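Local coordinates for protein immunoreactive 84kD antigen PG93 (Porphyromonas gingivalis, PDB 5M11) that serves as an essential bacterial surface component of the type-IX secretion system and binds zinc and calcium ions, at residues V689-V700 with Q712-W722; E72-Y80 with I86-R94. All blocks are in the same frame, centred on the assembly; numbering follows the deposited sequence.

Contact 1: V689-V700 with Q712-W722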
ATOM      1  N   VAL A 689      26.393   1.774  21.092  1.00 64.52           N
ATOM      2  CA  VAL A 689      25.487   0.663  21.466  1.00 61.41           C
ATOM      3  C   VAL A 689      24.007   1.042  21.279  1.00 63.83           C
ATOM      4  O   VAL A 689      23.646   2.223  21.352  1.00 64.15           O
ATOM      5  CB  VAL A 689      25.707   0.064  22.885  1.00 63.21           C
ATOM      6  CG1 VAL A 689      27.084  -0.569  23.018  1.00 64.42           C
ATOM      7  CG2 VAL A 689      25.457   1.080  23.992  1.00 62.50           C
ATOM      8  N   THR A 690      23.160   0.015  21.063  1.00 58.80           N
ATOM      9  CA  THR A 690      21.713   0.145  20.917  1.00 58.01           C
ATOM     10  C   THR A 690      21.002  -0.715  21.969  1.00 62.37           C
ATOM     11  O   THR A 690      21.220  -1.935  22.022  1.00 61.63           O
ATOM     12  CB  THR A 690      21.264  -0.236  19.493  1.00 60.90           C
ATOM     13  OG1 THR A 690      21.965   0.590  18.566  1.00 65.69           O
ATOM     14  CG2 THR A 690      19.734  -0.104  19.282  1.00 52.46           C
ATOM     15  N   ILE A 691      20.160  -0.063  22.810  1.00 58.86           N
ATOM     16  CA  ILE A 691      19.297  -0.736  23.784  1.00 58.88           C
ATOM     17  C   ILE A 691      18.067  -1.087  23.013  1.00 65.78           C
ATOM     18  O   ILE A 691      17.483  -0.198  22.402  1.00 67.52           O
ATOM     19  CB  ILE A 691      18.969   0.069  25.088  1.00 61.23           C
ATOM     20  CG1 ILE A 691      20.233   0.702  25.765  1.00 61.03           C
ATOM     21  CG2 ILE A 691      18.167  -0.782  26.081  1.00 60.61           C
ATOM     22  CD1 ILE A 691      21.407  -0.203  26.017  1.00 61.76           C
ATOM     23  N   ALA A 692      17.706  -2.369  22.969  1.00 63.28           N
ATOM     24  CA  ALA A 692      16.536  -2.798  22.211  1.00 65.08           C
ATOM     25  C   ALA A 692      15.632  -3.704  23.058  1.00 70.28           C
ATOM     26  O   ALA A 692      15.991  -4.033  24.194  1.00 69.61           O
ATOM     27  CB  ALA A 692      16.971  -3.494  20.933  1.00 67.13           C
ATOM     28  N   GLY A 693      14.449  -4.031  22.520  1.00 67.67           N
ATOM     29  CA  GLY A 693      13.427  -4.822  23.200  1.00 69.43           C
ATOM     30  C   GLY A 693      12.743  -4.088  24.345  1.00 73.95           C
ATOM     31  O   GLY A 693      12.097  -4.722  25.186  1.00 77.11           O
ATOM     32  N   LEU A 694      12.857  -2.744  24.378  1.00 67.03           N
ATOM     33  CA  LEU A 694      12.267  -1.893  25.401  1.00 67.16           C
ATOM     34  C   LEU A 694      10.776  -1.688  25.201  1.00 75.47           C
ATOM     35  O   LEU A 694      10.186  -2.239  24.266  1.00 77.88           O
ATOM     36  CB  LEU A 694      12.945  -0.506  25.396  1.00 65.20           C
ATOM     37  CG  LEU A 694      14.394  -0.397  25.817  1.00 66.75           C
ATOM     38  CD1 LEU A 694      14.912   0.919  25.457  1.00 65.97           C
ATOM     39  CD2 LEU A 694      14.546  -0.550  27.286  1.00 67.40           C
ATOM     40  N   GLN A 695      10.176  -0.862  26.080  1.00 72.99           N
ATOM     41  CA  GLN A 695       8.770  -0.449  26.065  1.00 75.81           C
ATOM     42  C   GLN A 695       8.768   1.069  26.142  1.00 78.92           C
ATOM     43  O   GLN A 695       9.513   1.603  26.944  1.00 77.30           O
ATOM     44  CB  GLN A 695       8.010  -1.092  27.246  1.00 80.22           C
ATOM     45  CG  GLN A 695       6.507  -1.251  27.034  1.00106.64           C
ATOM     46  CD  GLN A 695       6.152  -2.513  26.281  1.00130.66           C
ATOM     47  OE1 GLN A 695       5.953  -3.583  26.862  1.00128.92           O
ATOM     48  NE2 GLN A 695       6.026  -2.410  24.973  1.00124.24           N
ATOM     49  N   ALA A 696       8.028   1.770  25.270  1.00 77.33           N
ATOM     50  CA  ALA A 696       7.980   3.234  25.255  1.00 77.88           C
ATOM     51  C   ALA A 696       7.441   3.767  26.574  1.00 85.18           C
ATOM     52  O   ALA A 696       6.450   3.245  27.082  1.00 88.26           O
ATOM     53  CB  ALA A 696       7.129   3.717  24.098  1.00 80.62           C
ATOM     54  N   GLY A 697       8.135   4.758  27.133  1.00 82.26           N
ATOM     55  CA  GLY A 697       7.820   5.385  28.417  1.00 84.85           C
ATOM     56  C   GLY A 697       8.696   4.928  29.576  1.00 89.78           C
ATOM     57  O   GLY A 697       8.529   5.388  30.709  1.00 91.61           O
ATOM     58  N   CYS A 698       9.650   4.024  29.296  1.00 84.90           N
ATOM     59  CA  CYS A 698      10.548   3.434  30.275  1.00 84.04           C
ATOM     60  C   CYS A 698      11.687   4.362  30.613  1.00 88.65           C
ATOM     61  O   CYS A 698      12.209   5.053  29.739  1.00 87.56           O
ATOM     62  CB  CYS A 698      11.089   2.103  29.758  1.00 82.61           C
ATOM     63  SG  CYS A 698      10.064   0.664  30.161  1.00 89.41           S
ATOM     64  N   SER A 699      12.129   4.313  31.874  1.00 85.59           N
ATOM     65  CA  SER A 699      13.321   5.014  32.294  1.00 84.58           C
ATOM     66  C   SER A 699      14.499   4.112  31.933  1.00 85.47           C
ATOM     67  O   SER A 699      14.439   2.909  32.190  1.00 84.41           O
ATOM     68  CB  SER A 699      13.273   5.306  33.787  1.00 91.26           C
ATOM     69  OG  SER A 699      14.513   5.843  34.226  1.00101.28           O
ATOM     70  N   VAL A 700      15.526   4.660  31.272  1.00 80.39           N
ATOM     71  CA  VAL A 700      16.708   3.891  30.866  1.00 77.54           C
ATOM     72  C   VAL A 700      17.920   4.673  31.342  1.00 80.73           C
ATOM     73  O   VAL A 700      18.099   5.816  30.915  1.00 80.50           O
ATOM     74  CB  VAL A 700      16.740   3.561  29.330  1.00 78.94           C
ATOM     75  CG1 VAL A 700      18.017   2.822  28.933  1.00 76.84           C
ATOM     76  CG2 VAL A 700      15.517   2.751  28.911  1.00 78.57           C
ATOM     77  N   GLN A 712      21.137   8.934  30.712  1.00 89.92           N
ATOM     78  CA  GLN A 712      19.765   8.678  31.155  1.00 88.43           C
ATOM     79  C   GLN A 712      18.741   9.255  30.173  1.00 93.10           C
ATOM     80  O   GLN A 712      18.837  10.424  29.808  1.00 95.37           O
ATOM     81  CB  GLN A 712      19.552   9.275  32.555  1.00 91.69           C
ATOM     82  CG  GLN A 712      18.202   8.967  33.189  1.00 96.19           C
ATOM     83  CD  GLN A 712      18.240   9.077  34.691  1.00113.82           C
ATOM     84  OE1 GLN A 712      18.014   8.093  35.405  1.00104.54           O
ATOM     85  NE2 GLN A 712      18.544  10.269  35.207  1.00110.79           N
ATOM     86  N   THR A 713      17.758   8.432  29.766  1.00 88.50           N
ATOM     87  CA  THR A 713      16.638   8.830  28.897  1.00 89.83           C
ATOM     88  C   THR A 713      15.372   8.065  29.233  1.00 93.91           C
ATOM     89  O   THR A 713      15.372   7.178  30.089  1.00 92.47           O
ATOM     90  CB  THR A 713      16.923   8.620  27.390  1.00 97.68           C
ATOM     91  OG1 THR A 713      17.624   7.384  27.186  1.00 99.38           O
ATOM     92  CG2 THR A 713      17.617   9.803  26.732  1.00 96.20           C
ATOM     93  N   GLU A 714      14.293   8.424  28.535  1.00 92.22           N
ATOM     94  CA  GLU A 714      13.011   7.751  28.557  1.00 92.41           C
ATOM     95  C   GLU A 714      12.913   7.023  27.224  1.00 95.49           C
ATOM     96  O   GLU A 714      13.547   7.449  26.254  1.00 95.10           O
ATOM     97  CB  GLU A 714      11.852   8.744  28.772  1.00 97.48           C
ATOM     98  CG  GLU A 714      10.605   8.111  29.372  1.00110.83           C
ATOM     99  CD  GLU A 714       9.319   8.904  29.218  1.00135.87           C
ATOM    100  OE1 GLU A 714       8.759   8.912  28.097  1.00125.56           O
ATOM    101  OE2 GLU A 714       8.843   9.472  30.229  1.00133.55           O
ATOM    102  N   SER A 715      12.170   5.918  27.154  1.00 91.66           N
ATOM    103  CA  SER A 715      12.067   5.213  25.887  1.00 90.23           C
ATOM    104  C   SER A 715      11.059   5.908  24.978  1.00 94.34           C
ATOM    105  O   SER A 715       9.932   6.199  25.399  1.00 95.98           O
ATOM    106  CB  SER A 715      11.697   3.756  26.103  1.00 93.97           C
ATOM    107  OG  SER A 715      11.902   3.041  24.897  1.00105.68           O
ATOM    108  N   VAL A 716      11.499   6.237  23.750  1.00 89.16           N
ATOM    109  CA  VAL A 716      10.659   6.906  22.736  1.00 90.21           C
ATOM    110  C   VAL A 716       9.827   5.821  22.005  1.00 89.90           C
ATOM    111  O   VAL A 716       8.599   5.885  22.012  1.00 91.04           O
ATOM    112  CB  VAL A 716      11.490   7.810  21.759  1.00 94.83           C
ATOM    113  CG1 VAL A 716      12.762   7.113  21.241  1.00 92.18           C
ATOM    114  CG2 VAL A 716      10.636   8.333  20.607  1.00 97.74           C
ATOM    115  N   THR A 717      10.531   4.816  21.430  1.00 81.09           N
ATOM    116  CA  THR A 717      10.062   3.653  20.689  1.00 79.01           C
ATOM    117  C   THR A 717      10.468   2.374  21.488  1.00 77.68           C
ATOM    118  O   THR A 717      10.347   2.337  22.707  1.00 75.56           O
ATOM    119  CB  THR A 717      10.618   3.719  19.236  1.00 85.65           C
ATOM    120  OG1 THR A 717      10.152   2.600  18.462  1.00 86.70           O
ATOM    121  CG2 THR A 717      12.161   3.814  19.179  1.00 80.87           C
ATOM    122  N   THR A 718      10.920   1.338  20.791  1.00 74.12           N
ATOM    123  CA  THR A 718      11.340   0.031  21.299  1.00 72.40           C
ATOM    124  C   THR A 718      12.850   0.059  21.502  1.00 75.42           C
ATOM    125  O   THR A 718      13.407  -0.814  22.170  1.00 74.73           O
ATOM    126  CB  THR A 718      10.879  -1.089  20.312  1.00 70.46           C
ATOM    127  OG1 THR A 718      10.374  -0.527  19.073  1.00 59.53           O
ATOM    128  CG2 THR A 718       9.807  -1.976  20.922  1.00 71.20           C
ATOM    129  N   GLU A 719      13.505   1.098  20.951  1.00 71.84           N
ATOM    130  CA  GLU A 719      14.946   1.285  21.018  1.00 70.19           C
ATOM    131  C   GLU A 719      15.350   2.627  21.638  1.00 73.91           C
ATOM    132  O   GLU A 719      14.623   3.625  21.564  1.00 75.22           O
ATOM    133  CB  GLU A 719      15.555   1.184  19.606  1.00 72.59           C
ATOM    134  CG  GLU A 719      15.732  -0.232  19.081  1.00 84.40           C
ATOM    135  CD  GLU A 719      16.019  -0.386  17.595  1.00106.21           C
ATOM    136  OE1 GLU A 719      16.431   0.609  16.953  1.00109.03           O
ATOM    137  OE2 GLU A 719      15.863  -1.518  17.078  1.00 87.80           O
ATOM    138  N   VAL A 720      16.547   2.623  22.232  1.00 69.53           N
ATOM    139  CA  VAL A 720      17.288   3.743  22.832  1.00 69.48           C
ATOM    140  C   VAL A 720      18.753   3.542  22.368  1.00 70.66           C
ATOM    141  O   VAL A 720      19.219   2.403  22.310  1.00 68.25           O
ATOM    142  CB  VAL A 720      17.108   3.818  24.389  1.00 73.54           C
ATOM    143  CG1 VAL A 720      18.200   4.646  25.066  1.00 74.48           C
ATOM    144  CG2 VAL A 720      15.733   4.361  24.767  1.00 74.60           C
ATOM    145  N   LYS A 721      19.444   4.614  21.969  1.00 68.22           N
ATOM    146  CA  LYS A 721      20.834   4.489  21.521  1.00 68.00           C
ATOM    147  C   LYS A 721      21.779   5.327  22.394  1.00 72.13           C
ATOM    148  O   LYS A 721      21.395   6.382  22.920  1.00 72.25           O
ATOM    149  CB  LYS A 721      20.992   4.854  20.034  1.00 71.66           C
ATOM    150  CG  LYS A 721      20.392   3.804  19.104  1.00 87.67           C
ATOM    151  CD  LYS A 721      20.671   4.066  17.620  1.00102.46           C
ATOM    152  CE  LYS A 721      19.816   3.202  16.705  1.00113.84           C
ATOM    153  NZ  LYS A 721      20.385   1.839  16.490  1.00115.61           N
ATOM    154  N   TRP A 722      23.012   4.821  22.566  1.00 68.25           N
ATOM    155  CA  TRP A 722      24.067   5.490  23.315  1.00 68.96           C
ATOM    156  C   TRP A 722      25.333   5.550  22.463  1.00 74.58           C
ATOM    157  O   TRP A 722      25.759   4.527  21.921  1.00 72.35           O
ATOM    158  CB  TRP A 722      24.325   4.787  24.663  1.00 65.46           C
ATOM    159  CG  TRP A 722      25.317   5.498  25.548  1.00 67.58           C
ATOM    160  CD1 TRP A 722      25.360   6.833  25.827  1.00 72.70           C
ATOM    161  CD2 TRP A 722      26.368   4.893  26.322  1.00 66.84           C
ATOM    162  NE1 TRP A 722      26.390   7.103  26.698  1.00 73.24           N
ATOM    163  CE2 TRP A 722      27.027   5.931  27.017  1.00 72.68           C
ATOM    164  CE3 TRP A 722      26.816   3.568  26.500  1.00 66.05           C
ATOM    165  CZ2 TRP A 722      28.121   5.692  27.858  1.00 72.48           C
ATOM    166  CZ3 TRP A 722      27.883   3.333  27.354  1.00 67.86           C
ATOM    167  CH2 TRP A 722      28.527   4.385  28.016  1.00 70.69           C
TER
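Val689 and Trp722 open an antiparallel ladder in which strands 689-692 and 720-722 run at 159° to each other; Val689 N and O both bond to the backbone of Trp722, and Ile691 and Val720 repeat this pair of backbone hydrogen bonds. A second ladder follows a two-residue shift in register, where Val700 pairs with Thr713. Between the ladders single backbone bonds carry the contact: Leu694 N gives to Thr718 O over 3.0 Å, Gly697 N to Ser715 O over 2.9 Å. Gly697 takes the third position of a type II turn from Gln695 to Cys698, where its positive phi suits glycine.

Apolar side chains pack between the two sheets, Ile691 and Val720 from one and Val700 from the other. Leu694 enters from the loop, crossing Val720 at about a right angle with CD1 3.6 Å from Val720 CG2. Val689 lies alongside Trp722, its CG2 at the edge of the indole, 3.8 Å from CE3.

Polar side chains act elsewhere. On the other face of the 689-692/720-722 pair Lys721 runs beside Thr690 and, bent at its last torsion (chi4 -83°), brings NZ 2.9 Å from Thr690 OG1, to which it donates. Ser715 OG donates to Thr717 O, a bond local to its own segment.

Val739 and Val741 of strand 735-742 add to the interior from the sheet of Val700, and Cys698 and Gln695 touch the calcium ligands Asp743 and Glu670. The chemistry implies an apolar interior between two sheets of a C-terminal beta domain, with the Lys721-Thr690 bond on the far face of the smaller sheet and backbone bonds joining the loops.

Contact 2: E72-Y80 with I86-R94; sequences EQLKSLVIY and IDILDEAGR
Tyr80 overlaps Ile86 at the edge of its ring: Ile86 CG1 lies near the ring plane, 3.6 Å from Tyr80 CD1. The phenol stands there because CG is anti to the backbone N (chi1 -180°), and its hydroxyl is bound by Lys110 O. On the same face Val78 and Ile88 meet loosely. On the opposite face Ile79 CD1 rests 3.9 Å from Leu89 CD1 and 4.1 Å from Asp87 CB. The buried Asp87 carboxylate is held by Ser61, Tyr81 and Asn97.

Paired backbone bonds join Leu77 with Leu89 and Ile79 with Asp87; those from Leu89 N to Leu77 O and from Ile79 N to Asp87 O are nearly straight. Beyond the ladder, Lys75 and Glu91 run side by side, Lys75 CD 3.5 Å from Glu91 OE2, while NZ stays 4.4 Å from that oxygen, beyond a salt bridge. Asp90 opens a type I turn, and its OD1 accepts Arg94 N from above the carboxylate plane.

Strands 76-81 and 86-89 are the inner pair of a four-stranded antiparallel propeller blade, flanked by strands 65-71 and 95-98. Lys75 and Ser76 form a G1 bulge opposite Ser71, and Val78 and Tyr80 pack on strand 112-118 of the next sheet.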
ATOM      1  N   GLU A  72      17.591 -20.352 -16.374  1.00 63.26           N
ATOM      2  CA  GLU A  72      17.796 -21.798 -16.205  1.00 66.16           C
ATOM      3  C   GLU A  72      19.298 -22.079 -16.009  1.00 71.58           C
ATOM      4  O   GLU A  72      19.675 -22.853 -15.125  1.00 75.89           O
ATOM      5  CB  GLU A  72      17.219 -22.542 -17.428  1.00 67.16           C
ATOM      6  CG  GLU A  72      17.387 -24.055 -17.452  1.00 84.14           C
ATOM      7  CD  GLU A  72      16.763 -24.750 -18.653  1.00117.25           C
ATOM      8  OE1 GLU A  72      15.678 -24.309 -19.107  1.00114.86           O
ATOM      9  OE2 GLU A  72      17.340 -25.761 -19.123  1.00113.31           O
ATOM     10  N   GLN A  73      20.142 -21.376 -16.785  1.00 63.99           N
ATOM     11  CA  GLN A  73      21.588 -21.500 -16.745  1.00 63.81           C
ATOM     12  C   GLN A  73      22.146 -20.957 -15.421  1.00 65.79           C
ATOM     13  O   GLN A  73      22.922 -21.658 -14.784  1.00 68.14           O
ATOM     14  CB  GLN A  73      22.217 -20.782 -17.957  1.00 62.69           C
ATOM     15  CG  GLN A  73      23.645 -21.213 -18.287  1.00 82.66           C
ATOM     16  CD  GLN A  73      24.383 -20.117 -19.034  1.00116.99           C
ATOM     17  OE1 GLN A  73      25.192 -19.363 -18.459  1.00118.71           O
ATOM     18  NE2 GLN A  73      24.109 -19.988 -20.333  1.00104.79           N
ATOM     19  N   LEU A  74      21.728 -19.759 -14.981  1.00 58.48           N
ATOM     20  CA  LEU A  74      22.288 -19.159 -13.760  1.00 58.53           C
ATOM     21  C   LEU A  74      21.509 -19.466 -12.462  1.00 63.65           C
ATOM     22  O   LEU A  74      21.893 -18.957 -11.403  1.00 63.50           O
ATOM     23  CB  LEU A  74      22.403 -17.638 -13.924  1.00 55.48           C
ATOM     24  CG  LEU A  74      23.317 -17.157 -15.039  1.00 58.13           C
ATOM     25  CD1 LEU A  74      22.905 -15.814 -15.496  1.00 55.75           C
ATOM     26  CD2 LEU A  74      24.770 -17.142 -14.613  1.00 59.77           C
ATOM     27  N   LYS A  75      20.436 -20.303 -12.533  1.00 60.24           N
ATOM     28  CA  LYS A  75      19.562 -20.649 -11.400  1.00 61.00           C
ATOM     29  C   LYS A  75      19.175 -19.352 -10.637  1.00 63.47           C
ATOM     30  O   LYS A  75      19.098 -19.343  -9.410  1.00 65.36           O
ATOM     31  CB  LYS A  75      20.209 -21.709 -10.490  1.00 65.79           C
ATOM     32  CG  LYS A  75      20.317 -23.074 -11.157  1.00 71.83           C
ATOM     33  CD  LYS A  75      21.156 -24.046 -10.347  1.00 82.03           C
ATOM     34  CE  LYS A  75      21.778 -25.125 -11.204  1.00 95.16           C
ATOM     35  NZ  LYS A  75      22.900 -25.819 -10.508  1.00107.02           N
ATOM     36  N   SER A  76      18.951 -18.249 -11.398  1.00 56.47           N
ATOM     37  CA  SER A  76      18.603 -16.935 -10.865  1.00 55.10           C
ATOM     38  C   SER A  76      17.364 -16.365 -11.524  1.00 57.51           C
ATOM     39  O   SER A  76      17.103 -16.626 -12.699  1.00 55.13           O
ATOM     40  CB  SER A  76      19.756 -15.956 -11.034  1.00 56.62           C
ATOM     41  OG  SER A  76      20.929 -16.435 -10.400  1.00 68.57           O
ATOM     42  N   LEU A  77      16.616 -15.557 -10.754  1.00 54.52           N
ATOM     43  CA  LEU A  77      15.387 -14.900 -11.191  1.00 52.28           C
ATOM     44  C   LEU A  77      15.594 -13.371 -11.275  1.00 54.50           C
ATOM     45  O   LEU A  77      15.993 -12.725 -10.293  1.00 56.36           O
ATOM     46  CB  LEU A  77      14.218 -15.252 -10.228  1.00 54.25           C
ATOM     47  CG  LEU A  77      12.863 -14.600 -10.520  1.00 57.02           C
ATOM     48  CD1 LEU A  77      12.050 -15.430 -11.482  1.00 56.86           C
ATOM     49  CD2 LEU A  77      12.085 -14.367  -9.263  1.00 59.26           C
ATOM     50  N   VAL A  78      15.298 -12.807 -12.453  1.00 45.75           N
ATOM     51  CA  VAL A  78      15.351 -11.370 -12.713  1.00 42.06           C
ATOM     52  C   VAL A  78      13.993 -10.755 -12.332  1.00 47.24           C
ATOM     53  O   VAL A  78      12.974 -11.182 -12.864  1.00 47.35           O
ATOM     54  CB  VAL A  78      15.716 -11.098 -14.186  1.00 41.22           C
ATOM     55  CG1 VAL A  78      15.437  -9.644 -14.571  1.00 39.16           C
ATOM     56  CG2 VAL A  78      17.170 -11.480 -14.462  1.00 40.07           C
ATOM     57  N   ILE A  79      13.988  -9.785 -11.395  1.00 45.25           N
ATOM     58  CA  ILE A  79      12.796  -9.062 -10.935  1.00 46.35           C
ATOM     59  C   ILE A  79      12.850  -7.639 -11.463  1.00 50.37           C
ATOM     60  O   ILE A  79      13.720  -6.867 -11.049  1.00 51.36           O
ATOM     61  CB  ILE A  79      12.617  -9.050  -9.387  1.00 52.09           C
ATOM     62  CG1 ILE A  79      12.697 -10.453  -8.766  1.00 54.34           C
ATOM     63  CG2 ILE A  79      11.304  -8.375  -9.021  1.00 53.75           C
ATOM     64  CD1 ILE A  79      13.157 -10.462  -7.335  1.00 57.73           C
ATOM     65  N   TYR A  80      11.926  -7.287 -12.362  1.00 45.18           N
ATOM     66  CA  TYR A  80      11.854  -5.930 -12.892  1.00 43.64           C
ATOM     67  C   TYR A  80      10.663  -5.213 -12.232  1.00 48.67           C
ATOM     68  O   TYR A  80       9.528  -5.699 -12.227  1.00 46.84           O
ATOM     69  CB  TYR A  80      11.788  -5.900 -14.438  1.00 41.79           C
ATOM     70  CG  TYR A  80      11.715  -4.502 -15.004  1.00 40.94           C
ATOM     71  CD1 TYR A  80      12.869  -3.793 -15.307  1.00 41.08           C
ATOM     72  CD2 TYR A  80      10.487  -3.867 -15.196  1.00 43.15           C
ATOM     73  CE1 TYR A  80      12.810  -2.487 -15.801  1.00 42.41           C
ATOM     74  CE2 TYR A  80      10.412  -2.559 -15.681  1.00 44.18           C
ATOM     75  CZ  TYR A  80      11.579  -1.865 -15.968  1.00 47.79           C
ATOM     76  OH  TYR A  80      11.516  -0.572 -16.417  1.00 40.62           O
ATOM     77  N   ILE A  86      15.723  -3.070 -10.964  1.00 44.23           N
ATOM     78  CA  ILE A  86      15.983  -4.489 -11.220  1.00 41.56           C
ATOM     79  C   ILE A  86      16.652  -5.116  -9.996  1.00 47.35           C
ATOM     80  O   ILE A  86      17.540  -4.512  -9.364  1.00 47.49           O
ATOM     81  CB  ILE A  86      16.872  -4.667 -12.483  1.00 41.72           C
ATOM     82  CG1 ILE A  86      16.137  -4.274 -13.791  1.00 39.71           C
ATOM     83  CG2 ILE A  86      17.464  -6.068 -12.579  1.00 42.23           C
ATOM     84  CD1 ILE A  86      17.012  -3.628 -14.798  1.00 34.01           C
ATOM     85  N   ASP A  87      16.244  -6.349  -9.697  1.00 44.32           N
ATOM     86  CA  ASP A  87      16.819  -7.185  -8.657  1.00 45.72           C
ATOM     87  C   ASP A  87      17.146  -8.536  -9.269  1.00 48.22           C
ATOM     88  O   ASP A  87      16.440  -8.970 -10.186  1.00 46.17           O
ATOM     89  CB  ASP A  87      15.848  -7.348  -7.470  1.00 50.91           C
ATOM     90  CG  ASP A  87      15.994  -6.348  -6.334  1.00 64.23           C
ATOM     91  OD1 ASP A  87      16.955  -5.537  -6.368  1.00 65.67           O
ATOM     92  OD2 ASP A  87      15.184  -6.411  -5.386  1.00 67.84           O
ATOM     93  N   ILE A  88      18.229  -9.186  -8.795  1.00 45.22           N
ATOM     94  CA  ILE A  88      18.595 -10.532  -9.229  1.00 44.25           C
ATOM     95  C   ILE A  88      18.578 -11.380  -7.998  1.00 52.62           C
ATOM     96  O   ILE A  88      19.304 -11.100  -7.043  1.00 55.32           O
ATOM     97  CB  ILE A  88      19.916 -10.639 -10.032  1.00 45.28           C
ATOM     98  CG1 ILE A  88      19.830  -9.783 -11.317  1.00 44.95           C
ATOM     99  CG2 ILE A  88      20.170 -12.099 -10.409  1.00 42.97           C
ATOM    100  CD1 ILE A  88      21.136  -9.367 -11.930  1.00 61.21           C
ATOM    101  N   LEU A  89      17.691 -12.368  -7.990  1.00 51.22           N
ATOM    102  CA  LEU A  89      17.491 -13.318  -6.899  1.00 54.76           C
ATOM    103  C   LEU A  89      18.263 -14.586  -7.246  1.00 60.85           C
ATOM    104  O   LEU A  89      17.830 -15.347  -8.117  1.00 58.95           O
ATOM    105  CB  LEU A  89      15.978 -13.587  -6.766  1.00 55.98           C
ATOM    106  CG  LEU A  89      15.422 -13.991  -5.408  1.00 64.03           C
ATOM    107  CD1 LEU A  89      13.951 -13.648  -5.321  1.00 63.96           C
ATOM    108  CD2 LEU A  89      15.564 -15.488  -5.183  1.00 69.95           C
ATOM    109  N   ASP A  90      19.432 -14.787  -6.609  1.00 61.34           N
ATOM    110  CA  ASP A  90      20.259 -15.958  -6.887  1.00 63.50           C
ATOM    111  C   ASP A  90      19.643 -17.215  -6.221  1.00 72.75           C
ATOM    112  O   ASP A  90      18.662 -17.108  -5.476  1.00 74.10           O
ATOM    113  CB  ASP A  90      21.746 -15.725  -6.506  1.00 66.35           C
ATOM    114  CG  ASP A  90      22.183 -15.829  -5.046  1.00 84.73           C
ATOM    115  OD1 ASP A  90      21.407 -16.359  -4.221  1.00 89.94           O
ATOM    116  OD2 ASP A  90      23.343 -15.460  -4.746  1.00 90.15           O
ATOM    117  N   GLU A  91      20.201 -18.396  -6.526  1.00 71.64           N
ATOM    118  CA  GLU A  91      19.741 -19.700  -6.034  1.00 75.83           C
ATOM    119  C   GLU A  91      19.608 -19.750  -4.481  1.00 84.69           C
ATOM    120  O   GLU A  91      18.612 -20.264  -3.963  1.00 86.41           O
ATOM    121  CB  GLU A  91      20.710 -20.785  -6.529  1.00 78.35           C
ATOM    122  CG  GLU A  91      20.131 -22.188  -6.593  1.00 89.72           C
ATOM    123  CD  GLU A  91      21.145 -23.279  -6.890  1.00114.37           C
ATOM    124  OE1 GLU A  91      22.329 -22.952  -7.150  1.00101.53           O
ATOM    125  OE2 GLU A  91      20.746 -24.468  -6.874  1.00109.36           O
ATOM    126  N   ALA A  92      20.593 -19.175  -3.764  1.00 82.73           N
ATOM    127  CA  ALA A  92      20.642 -19.129  -2.297  1.00 86.54           C
ATOM    128  C   ALA A  92      19.601 -18.148  -1.693  1.00 89.34           C
ATOM    129  O   ALA A  92      19.378 -18.169  -0.470  1.00 93.19           O
ATOM    130  CB  ALA A  92      22.051 -18.743  -1.838  1.00 87.78           C
ATOM    131  N   GLY A  93      18.988 -17.318  -2.551  1.00 79.36           N
ATOM    132  CA  GLY A  93      18.016 -16.302  -2.157  1.00 77.50           C
ATOM    133  C   GLY A  93      18.663 -14.967  -1.832  1.00 76.99           C
ATOM    134  O   GLY A  93      18.160 -14.205  -1.000  1.00 78.09           O
ATOM    135  N   ARG A  94      19.797 -14.688  -2.477  1.00 68.57           N
ATOM    136  CA  ARG A  94      20.537 -13.453  -2.293  1.00 66.34           C
ATOM    137  C   ARG A  94      20.155 -12.488  -3.403  1.00 64.61           C
ATOM    138  O   ARG A  94      20.165 -12.847  -4.589  1.00 63.01           O
ATOM    139  CB  ARG A  94      22.047 -13.710  -2.248  1.00 67.74           C
ATOM    140  CG  ARG A  94      22.447 -14.766  -1.207  1.00 86.30           C
ATOM    141  CD  ARG A  94      23.952 -14.866  -1.015  1.00 99.74           C
ATOM    142  NE  ARG A  94      24.626 -15.428  -2.189  1.00107.38           N
ATOM    143  CZ  ARG A  94      25.863 -15.120  -2.568  1.00118.93           C
ATOM    144  NH1 ARG A  94      26.580 -14.242  -1.875  1.00101.72           N
ATOM    145  NH2 ARG A  94      26.392 -15.684  -3.643  1.00105.81           N
TER

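How the contacts relate
The two contacts lie in separate parts of the chain, their centres 39 Å apart and their nearest atoms about 22 Å apart, and they share no sheet. Contact 2 comes first and is closed, within the N-terminal beta-propeller region, long before contact 1 opens near the C-terminus. Each is built from antiparallel strands close in sequence, but to different ends: 72-80 with 86-94 forms the middle of one four-stranded sheet, whereas 689-700 with 712-722 bridges two sheets, one of three strands and one of four. The comparison illustrates how local strand pairing can build both a repeated blade and a compact terminal domain in one surface protein.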